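Local structure of BH0493 protein (Bacillus halodurans C-125, 2QEE) at residues C[8-22]-C[372-384]. The protein binds zinc and is probably a metal-dependent hydrolase of the amidohydrolase type, its substrate not established. Residues are numbered along the deposited sequence; the frame is centred on the assembly and turned at random. Where two conformers were deposited one is given.
Sequences REVLAEKVKNAVNNQ and KSIIAEVLIDKYD
Val-15 enters a knobs-into-holes socket formed by Ala-376, Leu-379, Ile-380 and Tyr-383, with CG1 reaching Leu-379 CB at 3.8 Å. Ile-380 returns the fit among Arg-8, Leu-11, Ala-12 and Val-15; its CD1 lies 3.5 Å from Ala-12 CA. These reciprocal knobs form the compact part of the contact, where the axes of 8-21 and 372-384 come within 9.3 Å at 140°, roughly antiparallel, away from the zinc site; helix 395-414 flanks both.

The solvent side is looser and ionic. Arg-8, CG anti to its N (chi1 -169°), lays one guanidinium face over Ile-380 CG2. Its NH2 meets Asp-381 OD1 in plane at 2.8 Å, a salt bridge whose hydrogen bond is weak (N-H...OD1 angle 124°); NE bridges to Asp-384 OD2 at 3.5 Å, completing a network, and Asp-381 also pairs with Arg-341.

At the other end, extended Lys-372 runs along Val-19 CG1 and delivers NZ to Val-19 O (2.7 Å) and, just after the helix, Gln-22 O (3.0 Å), with a weak third bond to Asn-20 O. A methionine in its place would probably leave the Val-19 and Gln-22 carbonyls without this donor. The ammonium thus bonds to carbonyl oxygens at the C-terminal end of helix 8-21, where its positive charge is likely to suit the helix dipole.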
# COMPACT_ATOMS: atom_id res chain seq x y z
N ARG C 8 -23.99 -9.83 16.24
CA ARG C 8 -23.20 -8.78 15.55
C ARG C 8 -23.94 -7.44 15.54
O ARG C 8 -23.33 -6.40 15.70
CB ARG C 8 -22.76 -9.17 14.16
CG ARG C 8 -21.71 -8.18 13.61
CD ARG C 8 -21.46 -8.51 12.20
NE ARG C 8 -20.28 -7.84 11.65
CZ ARG C 8 -20.16 -6.56 11.37
NH1 ARG C 8 -21.15 -5.71 11.64
NH2 ARG C 8 -19.03 -6.13 10.81
N GLU C 9 -25.28 -7.47 15.45
CA GLU C 9 -26.03 -6.19 15.38
C GLU C 9 -25.96 -5.50 16.73
O GLU C 9 -25.82 -4.26 16.80
CB GLU C 9 -27.50 -6.45 14.97
CG GLU C 9 -27.59 -7.01 13.54
CD GLU C 9 -27.59 -8.52 13.41
OE1 GLU C 9 -28.03 -8.99 12.34
OE2 GLU C 9 -27.11 -9.25 14.30
N VAL C 10 -26.08 -6.27 17.81
CA VAL C 10 -25.98 -5.67 19.17
C VAL C 10 -24.51 -5.23 19.42
O VAL C 10 -24.26 -4.17 19.96
CB VAL C 10 -26.52 -6.57 20.23
CG1 VAL C 10 -26.16 -6.03 21.66
CG2 VAL C 10 -28.07 -6.68 20.04
N LEU C 11 -23.57 -6.07 19.03
CA LEU C 11 -22.17 -5.70 19.11
C LEU C 11 -21.97 -4.33 18.43
O LEU C 11 -21.31 -3.45 19.00
CB LEU C 11 -21.33 -6.74 18.36
CG LEU C 11 -19.80 -6.47 18.25
CD1 LEU C 11 -19.13 -6.46 19.66
CD2 LEU C 11 -19.15 -7.41 17.29
N ALA C 12 -22.46 -4.17 17.21
CA ALA C 12 -22.25 -2.91 16.47
C ALA C 12 -22.83 -1.74 17.26
O ALA C 12 -22.18 -0.70 17.41
CB ALA C 12 -22.84 -3.02 15.07
N GLU C 13 -24.04 -1.89 17.82
CA GLU C 13 -24.68 -0.84 18.60
C GLU C 13 -23.81 -0.48 19.80
O GLU C 13 -23.56 0.70 20.09
CB GLU C 13 -26.06 -1.34 19.07
CG GLU C 13 -26.89 -0.39 19.92
CD GLU C 13 -27.88 -1.18 20.81
OE1 GLU C 13 -28.04 -0.81 22.01
OE2 GLU C 13 -28.48 -2.19 20.31
N LYS C 14 -23.35 -1.51 20.51
CA LYS C 14 -22.65 -1.32 21.75
C LYS C 14 -21.25 -0.73 21.54
O LYS C 14 -20.75 0.12 22.34
CB LYS C 14 -22.64 -2.64 22.53
CG LYS C 14 -24.08 -2.89 23.05
CD LYS C 14 -24.16 -3.80 24.25
CE LYS C 14 -25.63 -4.04 24.72
NZ LYS C 14 -26.56 -2.95 24.36
N VAL C 15 -20.61 -1.18 20.46
CA VAL C 15 -19.28 -0.63 20.13
C VAL C 15 -19.43 0.83 19.76
O VAL C 15 -18.65 1.66 20.25
CB VAL C 15 -18.51 -1.41 19.01
CG1 VAL C 15 -17.20 -0.64 18.59
CG2 VAL C 15 -18.15 -2.83 19.51
N LYS C 16 -20.36 1.14 18.86
CA LYS C 16 -20.58 2.54 18.46
C LYS C 16 -20.89 3.42 19.68
O LYS C 16 -20.33 4.53 19.82
CB LYS C 16 -21.68 2.64 17.43
CG LYS C 16 -21.25 2.14 16.11
CD LYS C 16 -22.47 1.99 15.21
CE LYS C 16 -22.10 1.12 14.01
NZ LYS C 16 -23.13 1.03 12.93
N ASN C 17 -21.75 2.94 20.58
CA ASN C 17 -22.02 3.72 21.78
C ASN C 17 -20.78 3.90 22.66
O ASN C 17 -20.55 5.03 23.15
CB ASN C 17 -23.14 3.06 22.61
CG ASN C 17 -24.50 3.12 21.94
OD1 ASN C 17 -25.40 2.35 22.32
ND2 ASN C 17 -24.69 4.05 21.00
N ALA C 18 -20.02 2.84 22.92
CA ALA C 18 -18.82 2.92 23.73
C ALA C 18 -17.82 3.96 23.12
O ALA C 18 -17.26 4.83 23.84
CB ALA C 18 -18.18 1.58 23.83
N VAL C 19 -17.62 3.87 21.79
CA VAL C 19 -16.67 4.77 21.09
C VAL C 19 -17.14 6.21 21.17
O VAL C 19 -16.36 7.11 21.56
CB VAL C 19 -16.52 4.31 19.63
CG1 VAL C 19 -15.72 5.35 18.86
CG2 VAL C 19 -15.65 3.04 19.60
N ASN C 20 -18.43 6.41 20.93
CA ASN C 20 -18.99 7.77 20.98
C ASN C 20 -18.93 8.36 22.36
O ASN C 20 -18.62 9.53 22.50
CB ASN C 20 -20.40 7.81 20.41
CG ASN C 20 -20.39 7.62 18.87
OD1 ASN C 20 -19.36 7.84 18.23
ND2 ASN C 20 -21.53 7.24 18.29
N ASN C 21 -19.20 7.55 23.38
CA ASN C 21 -19.22 8.01 24.75
C ASN C 21 -17.89 8.13 25.49
O ASN C 21 -17.81 8.77 26.56
CB ASN C 21 -20.14 7.08 25.57
CG ASN C 21 -21.57 7.21 25.18
OD1 ASN C 21 -21.99 8.26 24.70
ND2 ASN C 21 -22.35 6.14 25.37
N GLN C 22 -16.82 7.55 24.94
CA GLN C 22 -15.55 7.54 25.63
C GLN C 22 -14.92 8.92 25.46
O GLN C 22 -14.71 9.36 24.33
CB GLN C 22 -14.59 6.52 25.00
CG GLN C 22 -13.11 6.69 25.44
CD GLN C 22 -12.94 6.47 26.95
OE1 GLN C 22 -13.59 5.59 27.55
NE2 GLN C 22 -12.04 7.26 27.59
N LYS C 372 -13.69 8.38 14.65
CA LYS C 372 -14.40 7.41 15.51
C LYS C 372 -15.24 6.40 14.72
O LYS C 372 -15.22 5.24 15.05
CB LYS C 372 -15.25 8.10 16.59
CG LYS C 372 -14.37 8.48 17.78
CD LYS C 372 -15.28 9.17 18.89
CE LYS C 372 -14.56 9.18 20.28
NZ LYS C 372 -15.46 9.66 21.41
N SER C 373 -15.91 6.86 13.65
CA SER C 373 -16.79 5.96 12.87
C SER C 373 -15.92 4.84 12.26
O SER C 373 -16.29 3.68 12.34
CB SER C 373 -17.59 6.70 11.82
OG SER C 373 -16.79 7.33 10.87
N ILE C 374 -14.75 5.19 11.73
CA ILE C 374 -13.82 4.21 11.16
C ILE C 374 -13.29 3.26 12.22
O ILE C 374 -13.28 2.04 12.05
CB ILE C 374 -12.65 4.88 10.37
CG1 ILE C 374 -13.23 5.72 9.23
CG2 ILE C 374 -11.68 3.78 9.88
CD1 ILE C 374 -12.15 6.59 8.53
N ILE C 375 -12.79 3.83 13.31
CA ILE C 375 -12.27 2.98 14.40
C ILE C 375 -13.37 2.03 14.96
O ILE C 375 -13.08 0.82 15.21
CB ILE C 375 -11.67 3.89 15.51
CG1 ILE C 375 -10.43 4.63 14.95
CG2 ILE C 375 -11.28 3.00 16.72
CD1 ILE C 375 -10.00 5.71 15.98
N ALA C 376 -14.61 2.52 15.07
CA ALA C 376 -15.73 1.68 15.50
C ALA C 376 -15.94 0.49 14.51
O ALA C 376 -16.09 -0.67 14.97
CB ALA C 376 -17.00 2.49 15.65
N GLU C 377 -15.86 0.76 13.21
CA GLU C 377 -16.03 -0.30 12.19
C GLU C 377 -14.94 -1.36 12.37
O GLU C 377 -15.20 -2.59 12.30
CB GLU C 377 -15.95 0.28 10.80
CG GLU C 377 -17.11 1.21 10.42
CD GLU C 377 -16.79 2.06 9.15
OE1 GLU C 377 -17.66 2.85 8.71
OE2 GLU C 377 -15.65 1.97 8.58
N VAL C 378 -13.70 -0.92 12.58
CA VAL C 378 -12.60 -1.87 12.76
C VAL C 378 -12.82 -2.73 14.00
O VAL C 378 -12.75 -3.98 13.97
CB VAL C 378 -11.23 -1.13 12.82
CG1 VAL C 378 -10.13 -2.11 13.12
CG2 VAL C 378 -11.00 -0.37 11.46
N LEU C 379 -13.17 -2.07 15.11
CA LEU C 379 -13.44 -2.84 16.35
C LEU C 379 -14.58 -3.87 16.21
O LEU C 379 -14.47 -5.01 16.66
CB LEU C 379 -13.79 -1.83 17.49
CG LEU C 379 -12.57 -1.09 18.07
CD1 LEU C 379 -13.16 0.02 18.96
CD2 LEU C 379 -11.68 -2.08 18.89
N ILE C 380 -15.65 -3.47 15.55
CA ILE C 380 -16.83 -4.35 15.31
C ILE C 380 -16.32 -5.64 14.58
O ILE C 380 -16.58 -6.78 15.03
CB ILE C 380 -17.99 -3.63 14.57
CG1 ILE C 380 -18.64 -2.61 15.50
CG2 ILE C 380 -19.02 -4.67 14.14
CD1 ILE C 380 -19.49 -1.48 14.80
N ASP C 381 -15.56 -5.45 13.51
CA ASP C 381 -15.03 -6.62 12.75
C ASP C 381 -14.15 -7.50 13.64
O ASP C 381 -14.24 -8.74 13.58
CB ASP C 381 -14.20 -6.12 11.57
CG ASP C 381 -15.06 -5.83 10.33
OD1 ASP C 381 -16.29 -6.20 10.30
OD2 ASP C 381 -14.51 -5.22 9.36
N LYS C 382 -13.25 -6.87 14.42
CA LYS C 382 -12.31 -7.65 15.25
C LYS C 382 -13.02 -8.39 16.39
O LYS C 382 -12.70 -9.54 16.66
CB LYS C 382 -11.16 -6.76 15.76
CG LYS C 382 -9.97 -6.69 14.78
CD LYS C 382 -10.36 -6.12 13.40
CE LYS C 382 -9.13 -6.05 12.41
NZ LYS C 382 -8.80 -7.47 12.03
N TYR C 383 -13.96 -7.72 17.07
CA TYR C 383 -14.75 -8.39 18.06
C TYR C 383 -15.56 -9.49 17.46
O TYR C 383 -15.63 -10.59 18.04
CB TYR C 383 -15.66 -7.42 18.80
CG TYR C 383 -14.92 -6.51 19.76
CD1 TYR C 383 -14.07 -7.02 20.77
CD2 TYR C 383 -15.12 -5.12 19.70
CE1 TYR C 383 -13.44 -6.16 21.69
CE2 TYR C 383 -14.49 -4.25 20.59
CZ TYR C 383 -13.65 -4.79 21.55
OH TYR C 383 -13.06 -3.88 22.42
N ASP C 384 -16.18 -9.24 16.30
CA ASP C 384 -17.00 -10.29 15.68
C ASP C 384 -16.18 -11.51 15.35
O ASP C 384 -16.65 -12.62 15.54
CB ASP C 384 -17.73 -9.79 14.44
CG ASP C 384 -18.89 -10.73 14.03
OD1 ASP C 384 -19.59 -11.24 14.92
OD2 ASP C 384 -19.04 -10.93 12.82
O HOH W 1 -17.54 -3.18 10.77